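Local atomic coordinates of L-lysine 6-oxidase (Marinomonas mediterranea, PDB entry 3WEU), a protein that oxidises the side-chain amine of free L-lysine with a cysteine tryptophylquinone cofactor, releasing hydrogen peroxide that kills bacteria. Residues 74-87 and 184-196. Residues are numbered along the deposited sequence; the frame is centred on the assembly and turned at random.
Sequences TLDSPNVKNIEWTV and TLRTDSQGRLIVL
Three direct hydrogen bonds join the segments, and the straightest is backbone to backbone: Leu75 N meets Gln190 O at 3.0 Å, nearly in line. Beside it, Gln190 NE2 reaches Asp76 OD2 at 3.0 Å, approaching the anti side of the carboxylate, with the acceptor close to the amide plane. The indole of Trp85 supplies the third, NE1 to Gly191 O at 2.8 Å; this carbonyl lies at the ring edge, in plane, and also accepts from a water that bridges to Ile83 O. Two donors on one oxygen thus tie the 188-191 turn to strand 80-87.

Apolar contact follows along that strand. CG of Trp85, anti to the carbonyl carbon, carries the indole toward 193-196, where one face meets Leu193 CB, 3.4 Å from the five-membered-ring centroid and 10° off its normal, a CH-pi contact. Ile83 CG2 covers the opposite face, nearer the rim. Further on, Val87 CG2 packs against Leu193 CD2 at 3.7 Å. The axes of strands 80-87 and 193-196 run 20° from parallel; their 8.9 Å separation, too long for hydrogen-bonded neighbours, is consistent with two layers of one curled sheet facing each other, as in a β-sandwich, within the β-rich N-terminal domain. Strands 184-187 and 193-196 form a hairpin, and Phe63 of strand 58-66 also touches Leu193.

Charged groups brace the turn. Asp188 OD1 accepts from Gln190 N, an Asx turn, and from Arg192 N on the other face of the carboxylate, while OD2 forms a salt bridge with Arg192 NH1 at 2.8 Å. Gln190 OE1 accepts from Arg192 NH1 and, outside the segments, from Lys41 NZ; Thr74 CG2 rests over the guanidinium face.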
loop_
_atom_site.group_PDB
_atom_site.type_symbol
_atom_site.label_atom_id
_atom_site.label_comp_id
_atom_site.label_asym_id
_atom_site.label_seq_id
_atom_site.Cartn_x
_atom_site.Cartn_y
_atom_site.Cartn_z
ATOM N N THR A 74 2.150 12.385 56.303
ATOM C CA THR A 74 0.886 11.953 55.756
ATOM C C THR A 74 -0.265 12.739 56.428
ATOM O O THR A 74 -0.049 13.530 57.325
ATOM C CB THR A 74 0.645 10.469 55.981
ATOM O OG1 THR A 74 0.281 10.256 57.327
ATOM C CG2 THR A 74 1.909 9.634 55.601
ATOM N N LEU A 75 -1.471 12.447 55.994
ATOM C CA LEU A 75 -2.696 13.049 56.575
ATOM C C LEU A 75 -2.831 12.686 58.006
ATOM O O LEU A 75 -3.538 13.391 58.715
ATOM C CB LEU A 75 -3.920 12.598 55.815
ATOM C CG LEU A 75 -4.045 13.083 54.385
ATOM C CD1 LEU A 75 -5.253 12.421 53.716
ATOM C CD2 LEU A 75 -4.113 14.594 54.281
ATOM N N ASP A 76 -2.112 11.637 58.460
ATOM C CA ASP A 76 -2.076 11.263 59.898
ATOM C C ASP A 76 -1.037 11.967 60.728
ATOM O O ASP A 76 -1.017 11.801 61.928
ATOM C CB ASP A 76 -1.828 9.763 60.045
ATOM C CG ASP A 76 -2.976 8.967 59.553
ATOM O OD1 ASP A 76 -4.062 9.540 59.611
ATOM O OD2 ASP A 76 -2.858 7.814 59.094
ATOM N N SER A 77 -0.153 12.768 60.125
ATOM C CA SER A 77 0.890 13.409 60.883
ATOM C C SER A 77 0.292 14.570 61.719
ATOM O O SER A 77 -0.595 15.301 61.237
ATOM C CB SER A 77 1.976 14.002 59.982
ATOM O OG SER A 77 2.478 13.028 59.107
ATOM N N PRO A 78 0.828 14.775 62.923
ATOM C CA PRO A 78 0.407 15.972 63.654
ATOM C C PRO A 78 0.699 17.296 62.891
ATOM O O PRO A 78 1.750 17.493 62.225
ATOM C CB PRO A 78 1.233 15.913 64.963
ATOM C CG PRO A 78 2.241 14.807 64.824
ATOM C CD PRO A 78 2.034 14.136 63.486
ATOM N N ASN A 79 -0.255 18.187 62.981
ATOM C CA ASN A 79 -0.119 19.539 62.457
ATOM C C ASN A 79 -0.324 19.546 60.942
ATOM O O ASN A 79 -0.206 20.586 60.333
ATOM C CB ASN A 79 1.212 20.244 62.886
ATOM C CG ASN A 79 1.166 21.806 62.736
ATOM O OD1 ASN A 79 0.131 22.453 62.939
ATOM N ND2 ASN A 79 2.305 22.402 62.350
ATOM N N VAL A 80 -0.592 18.382 60.335
ATOM C CA VAL A 80 -0.971 18.361 58.934
ATOM C C VAL A 80 -2.476 18.341 58.772
ATOM O O VAL A 80 -3.183 17.440 59.239
ATOM C CB VAL A 80 -0.354 17.165 58.163
ATOM C CG1 VAL A 80 -0.865 17.135 56.717
ATOM C CG2 VAL A 80 1.149 17.292 58.159
ATOM N N LYS A 81 -2.996 19.306 58.054
ATOM C CA LYS A 81 -4.383 19.261 57.791
ATOM C C LYS A 81 -4.699 18.862 56.373
ATOM O O LYS A 81 -5.748 18.346 56.132
ATOM C CB LYS A 81 -5.033 20.602 58.228
ATOM C CG LYS A 81 -5.241 21.644 57.168
ATOM C CD LYS A 81 -5.720 22.983 57.799
ATOM C CE LYS A 81 -7.162 23.243 57.603
ATOM N NZ LYS A 81 -7.574 24.577 58.193
ATOM N N ASN A 82 -3.822 19.083 55.391
ATOM C CA ASN A 82 -4.105 18.524 54.058
ATOM C C ASN A 82 -2.823 18.363 53.304
ATOM O O ASN A 82 -1.861 18.994 53.645
ATOM C CB ASN A 82 -5.003 19.429 53.228
ATOM C CG ASN A 82 -5.756 18.646 52.141
ATOM O OD1 ASN A 82 -5.766 17.403 52.077
ATOM N ND2 ASN A 82 -6.384 19.386 51.283
ATOM N N ILE A 83 -2.882 17.560 52.251
ATOM C CA ILE A 83 -1.770 17.344 51.348
ATOM C C ILE A 83 -2.449 17.247 49.995
ATOM O O ILE A 83 -3.216 16.361 49.777
ATOM C CB ILE A 83 -0.996 16.041 51.678
ATOM C CG1 ILE A 83 -0.358 16.145 53.075
ATOM C CG2 ILE A 83 0.020 15.790 50.576
ATOM C CD1 ILE A 83 0.346 14.846 53.585
ATOM N N GLU A 84 -2.114 18.166 49.101
ATOM C CA GLU A 84 -2.760 18.241 47.815
ATOM C C GLU A 84 -1.696 18.093 46.769
ATOM O O GLU A 84 -0.718 18.826 46.759
ATOM C CB GLU A 84 -3.460 19.554 47.608
ATOM C CG GLU A 84 -4.338 19.492 46.381
ATOM C CD GLU A 84 -5.268 20.703 46.277
ATOM O OE1 GLU A 84 -4.907 21.798 46.765
ATOM O OE2 GLU A 84 -6.353 20.514 45.721
ATOM N N TRP A 85 -1.928 17.150 45.886
ATOM C CA TRP A 85 -0.978 16.862 44.852
ATOM C C TRP A 85 -1.600 17.343 43.576
ATOM O O TRP A 85 -2.754 17.056 43.330
ATOM C CB TRP A 85 -0.812 15.322 44.780
ATOM C CG TRP A 85 -0.379 14.636 46.024
ATOM C CD1 TRP A 85 -1.163 14.060 46.982
ATOM C CD2 TRP A 85 0.954 14.384 46.394
ATOM N NE1 TRP A 85 -0.387 13.476 47.948
ATOM C CE2 TRP A 85 0.929 13.637 47.595
ATOM C CE3 TRP A 85 2.186 14.678 45.796
ATOM C CZ2 TRP A 85 2.083 13.228 48.242
ATOM C CZ3 TRP A 85 3.308 14.254 46.418
ATOM C CH2 TRP A 85 3.266 13.530 47.636
ATOM N N THR A 86 -0.829 18.038 42.737
ATOM C CA THR A 86 -1.275 18.490 41.474
ATOM C C THR A 86 -0.308 17.973 40.446
ATOM O O THR A 86 0.893 18.224 40.505
ATOM C CB THR A 86 -1.347 20.035 41.453
ATOM O OG1 THR A 86 -2.350 20.426 42.399
ATOM C CG2 THR A 86 -1.727 20.504 40.163
ATOM N N VAL A 87 -0.828 17.180 39.534
ATOM C CA VAL A 87 0.012 16.576 38.510
ATOM C C VAL A 87 -0.419 17.018 37.153
ATOM O O VAL A 87 -1.637 16.905 36.758
ATOM C CB VAL A 87 -0.071 15.036 38.589
ATOM C CG1 VAL A 87 0.795 14.432 37.487
ATOM C CG2 VAL A 87 0.328 14.565 39.967
ATOM N N THR A 184 -4.797 8.367 35.532
ATOM C CA THR A 184 -5.628 8.446 36.738
ATOM C C THR A 184 -4.779 8.875 37.927
ATOM O O THR A 184 -3.682 8.345 38.129
ATOM C CB THR A 184 -6.246 7.059 37.042
ATOM O OG1 THR A 184 -6.836 6.461 35.877
ATOM C CG2 THR A 184 -7.258 7.137 38.164
ATOM N N LEU A 185 -5.246 9.815 38.747
ATOM C CA LEU A 185 -4.588 10.173 39.996
ATOM C C LEU A 185 -5.409 9.576 41.130
ATOM O O LEU A 185 -6.657 9.536 41.069
ATOM C CB LEU A 185 -4.547 11.682 40.269
ATOM C CG LEU A 185 -3.879 12.533 39.222
ATOM C CD1 LEU A 185 -3.702 13.941 39.755
ATOM C CD2 LEU A 185 -2.525 11.917 38.813
ATOM N N ARG A 186 -4.710 8.992 42.092
ATOM C CA ARG A 186 -5.355 8.520 43.297
ATOM C C ARG A 186 -4.585 8.992 44.519
ATOM O O ARG A 186 -3.426 9.414 44.410
ATOM C CB ARG A 186 -5.397 7.012 43.312
ATOM C CG ARG A 186 -6.439 6.421 42.437
ATOM C CD ARG A 186 -6.295 4.903 42.408
ATOM N NE ARG A 186 -7.444 4.230 41.772
ATOM C CZ ARG A 186 -8.496 3.695 42.406
ATOM N NH1 ARG A 186 -8.677 3.808 43.699
ATOM N NH2 ARG A 186 -9.434 3.099 41.708
ATOM N N THR A 187 -5.190 8.816 45.680
ATOM C CA THR A 187 -4.499 8.827 46.928
ATOM C C THR A 187 -4.809 7.535 47.626
ATOM O O THR A 187 -5.841 6.922 47.367
ATOM C CB THR A 187 -4.871 9.951 47.888
ATOM O OG1 THR A 187 -6.287 9.915 48.120
ATOM C CG2 THR A 187 -4.367 11.344 47.327
ATOM N N ASP A 188 -3.916 7.158 48.521
ATOM C CA ASP A 188 -4.049 5.934 49.321
ATOM C C ASP A 188 -4.775 6.372 50.595
ATOM O O ASP A 188 -5.306 7.522 50.665
ATOM C CB ASP A 188 -2.714 5.215 49.584
ATOM C CG ASP A 188 -1.818 5.897 50.581
ATOM O OD1 ASP A 188 -2.127 7.013 51.076
ATOM O OD2 ASP A 188 -0.729 5.328 50.864
ATOM N N SER A 189 -4.895 5.458 51.543
ATOM C CA SER A 189 -5.659 5.720 52.746
ATOM C C SER A 189 -5.069 6.808 53.643
ATOM O O SER A 189 -5.735 7.274 54.556
ATOM C CB SER A 189 -5.930 4.427 53.528
ATOM O OG SER A 189 -4.761 3.977 54.094
ATOM N N GLN A 190 -3.819 7.205 53.421
ATOM C CA GLN A 190 -3.151 8.241 54.207
ATOM C C GLN A 190 -2.786 9.473 53.409
ATOM O O GLN A 190 -2.037 10.350 53.899
ATOM C CB GLN A 190 -1.894 7.674 54.864
ATOM C CG GLN A 190 -2.207 6.615 55.922
ATOM C CD GLN A 190 -0.987 5.945 56.498
ATOM O OE1 GLN A 190 -0.317 5.130 55.861
ATOM N NE2 GLN A 190 -0.685 6.281 57.752
ATOM N N GLY A 191 -3.311 9.588 52.215
ATOM C CA GLY A 191 -3.113 10.815 51.445
ATOM C C GLY A 191 -1.925 10.812 50.499
ATOM O O GLY A 191 -1.690 11.851 49.826
ATOM N N ARG A 192 -1.211 9.679 50.374
ATOM C CA ARG A 192 -0.096 9.617 49.444
ATOM C C ARG A 192 -0.630 9.608 48.053
ATOM O O ARG A 192 -1.720 9.052 47.774
ATOM C CB ARG A 192 0.781 8.328 49.639
ATOM C CG ARG A 192 1.419 8.183 51.014
ATOM C CD ARG A 192 2.137 6.824 51.157
ATOM N NE ARG A 192 2.653 6.674 52.482
ATOM C CZ ARG A 192 1.967 6.113 53.465
ATOM N NH1 ARG A 192 0.807 5.524 53.222
ATOM N NH2 ARG A 192 2.527 6.044 54.655
ATOM N N LEU A 193 0.152 10.176 47.133
ATOM C CA LEU A 193 -0.232 10.183 45.724
ATOM C C LEU A 193 0.124 8.894 44.991
ATOM O O LEU A 193 1.212 8.341 45.208
ATOM C CB LEU A 193 0.477 11.343 45.050
ATOM C CG LEU A 193 0.378 11.410 43.528
ATOM C CD1 LEU A 193 -1.015 11.686 43.074
ATOM C CD2 LEU A 193 1.308 12.503 42.913
ATOM N N ILE A 194 -0.753 8.438 44.139
ATOM C CA ILE A 194 -0.473 7.366 43.177
ATOM C C ILE A 194 -0.799 7.877 41.836
ATOM O O ILE A 194 -1.929 8.307 41.581
ATOM C CB ILE A 194 -1.331 6.085 43.474
ATOM C CG1 ILE A 194 -0.883 5.491 44.776
ATOM C CG2 ILE A 194 -1.211 5.044 42.347
ATOM C CD1 ILE A 194 -1.870 4.529 45.436
ATOM N N VAL A 195 0.175 7.888 40.936
ATOM C CA VAL A 195 -0.120 8.247 39.576
ATOM C C VAL A 195 -0.108 7.050 38.666
ATOM O O VAL A 195 0.828 6.274 38.687
ATOM C CB VAL A 195 0.924 9.227 39.027
ATOM C CG1 VAL A 195 0.564 9.633 37.586
ATOM C CG2 VAL A 195 1.073 10.427 39.954
ATOM N N LEU A 196 -1.183 6.872 37.926
ATOM C CA LEU A 196 -1.317 5.865 36.942
ATOM C C LEU A 196 -1.398 6.595 35.621
ATOM O O LEU A 196 -2.036 7.681 35.521
ATOM C CB LEU A 196 -2.576 5.057 37.208
ATOM C CG LEU A 196 -2.573 4.231 38.491
ATOM C CD1 LEU A 196 -3.939 4.034 39.082
ATOM C CD2 LEU A 196 -2.070 2.851 38.181
HETATM O O HOH W 1 -3.704 13.761 50.440
#